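Local structure of aminotransferase class-III (Sphaerobacter thermophilus DSM 20745, 6K8H) at residues Q239-R242 with E243-A247. The protein belongs to the class-III aminotransferase family and has the pyridoxal-phosphate-dependent aminotransferase type of fold, built round a central mixed beta-sheet. Numbering follows the deposited sequence.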
loop_
_atom_site.group_PDB
_atom_site.type_symbol
_atom_site.label_atom_id
_atom_site.label_comp_id
_atom_site.label_asym_id
_atom_site.label_seq_id
_atom_site.Cartn_x
_atom_site.Cartn_y
_atom_site.Cartn_z
ATOM N N GLN B 239 26.680 -11.606 10.697
ATOM C CA GLN B 239 26.869 -11.747 12.140
ATOM C C GLN B 239 27.504 -10.498 12.733
ATOM O O GLN B 239 27.082 -10.020 13.794
ATOM C CB GLN B 239 27.725 -12.982 12.447
ATOM C CG GLN B 239 27.045 -14.329 12.133
ATOM C CD GLN B 239 28.042 -15.476 11.944
ATOM O OE1 GLN B 239 29.173 -15.428 12.448
ATOM N NE2 GLN B 239 27.626 -16.513 11.209
ATOM N N ARG B 240 28.504 -9.934 12.053
ATOM C CA ARG B 240 29.111 -8.713 12.566
ATOM C C ARG B 240 28.161 -7.524 12.475
ATOM O O ARG B 240 28.183 -6.645 13.350
ATOM C CB ARG B 240 30.413 -8.440 11.824
ATOM C CG ARG B 240 31.508 -9.424 12.229
ATOM C CD ARG B 240 32.737 -9.305 11.348
ATOM N NE ARG B 240 33.256 -7.939 11.307
ATOM C CZ ARG B 240 34.454 -7.616 10.833
ATOM N NH1 ARG B 240 35.262 -8.564 10.366
ATOM N NH2 ARG B 240 34.839 -6.347 10.817
ATOM N N LEU B 241 27.323 -7.480 11.433
ATOM C CA LEU B 241 26.291 -6.452 11.358
ATOM C C LEU B 241 25.330 -6.567 12.533
ATOM O O LEU B 241 24.956 -5.551 13.145
ATOM C CB LEU B 241 25.530 -6.553 10.025
ATOM C CG LEU B 241 24.384 -5.545 9.809
ATOM C CD1 LEU B 241 24.904 -4.116 9.844
ATOM C CD2 LEU B 241 23.628 -5.817 8.496
ATOM N N ARG B 242 24.919 -7.801 12.867
ATOM C CA ARG B 242 24.051 -7.987 14.029
ATOM C C ARG B 242 24.737 -7.506 15.307
ATOM O O ARG B 242 24.116 -6.825 16.140
ATOM C CB ARG B 242 23.623 -9.454 14.141
ATOM C CG ARG B 242 22.920 -9.822 15.458
ATOM C CD ARG B 242 21.476 -9.292 15.521
ATOM N NE ARG B 242 21.428 -7.863 15.826
ATOM C CZ ARG B 242 20.313 -7.171 16.052
ATOM N NH1 ARG B 242 19.128 -7.767 16.010
ATOM N NH2 ARG B 242 20.389 -5.872 16.316
ATOM N N GLU B 243 26.031 -7.817 15.463
ATOM C CA GLU B 243 26.732 -7.422 16.689
ATOM C C GLU B 243 26.828 -5.906 16.810
ATOM O O GLU B 243 26.568 -5.337 17.879
ATOM C CB GLU B 243 28.131 -8.046 16.744
ATOM C CG GLU B 243 28.138 -9.553 16.894
ATOM C CD GLU B 243 28.169 -10.002 18.345
ATOM O OE1 GLU B 243 27.413 -9.435 19.167
ATOM O OE2 GLU B 243 28.961 -10.922 18.672
ATOM N N ILE B 244 27.189 -5.225 15.721
ATOM C CA ILE B 244 27.430 -3.788 15.849
ATOM C C ILE B 244 26.117 -3.036 16.026
ATOM O O ILE B 244 26.059 -2.062 16.788
ATOM C CB ILE B 244 28.249 -3.242 14.659
ATOM C CG1 ILE B 244 28.625 -1.774 14.904
ATOM C CG2 ILE B 244 27.496 -3.381 13.342
ATOM C CD1 ILE B 244 29.636 -1.220 13.924
ATOM N N THR B 245 25.042 -3.465 15.338
ATOM C CA THR B 245 23.759 -2.797 15.555
ATOM C C THR B 245 23.250 -3.031 16.970
ATOM O O THR B 245 22.706 -2.115 17.598
ATOM C CB THR B 245 22.713 -3.249 14.537
ATOM O OG1 THR B 245 22.645 -4.681 14.501
ATOM C CG2 THR B 245 23.039 -2.702 13.150
ATOM N N ARG B 246 23.409 -4.250 17.496
ATOM C CA ARG B 246 23.000 -4.490 18.876
ATOM C C ARG B 246 23.811 -3.638 19.850
ATOM O O ARG B 246 23.261 -3.074 20.805
ATOM C CB ARG B 246 23.138 -5.975 19.201
ATOM C CG ARG B 246 22.929 -6.299 20.659
ATOM C CD ARG B 246 21.452 -6.326 21.034
ATOM N NE ARG B 246 21.274 -7.012 22.314
ATOM C CZ ARG B 246 21.093 -8.324 22.441
ATOM N NH1 ARG B 246 21.044 -9.099 21.361
ATOM N NH2 ARG B 246 20.961 -8.862 23.651
ATOM N N ALA B 247 25.117 -3.502 19.610
ATOM C CA ALA B 247 25.946 -2.714 20.527
ATOM C C ALA B 247 25.498 -1.264 20.587
ATOM O O ALA B 247 25.613 -0.619 21.640
ATOM C CB ALA B 247 27.416 -2.780 20.113
#
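Within helix 235-248, the crossover helix between parallel strands 216-221 and 251-255, R242 and T245 meet one turn apart on the side of the helix. Four consecutive i to i+4 bonds establish the helix: the amides of E243, I244, T245 and R246 reach the carbonyls of Q239, R240, L241 and R242, the T245 N to L241 O bond being 3.0 Å long. T245 OG1 sits between its own backbone N and carbonyl carbon (chi1 51°), which turns it back over the preceding turn, 2.8 Å from L241 O and 3.1 Å from R242 O; its one proton could serve either. The R242 chain, bent at chi2 and chi3, curls forward so that NH2 gives OG1 a weak bond of 3.1 Å, only 128° at the hydrogen, the two side chains crossing at about a right angle. The main polar partner of R242 is D276, which forms a salt bridge with NH2, while NH1 donates to T274 O; NE is buried here with no partner in the model. L241 CD1 lies 4.1 Å from T245 CG2; L241 touches I221 and L252, T245 touches V219 and L252. A helix packed on the sheet through L241 and T245, with R240 and E243 exposed, is characteristic of a beta-alpha-beta crossover.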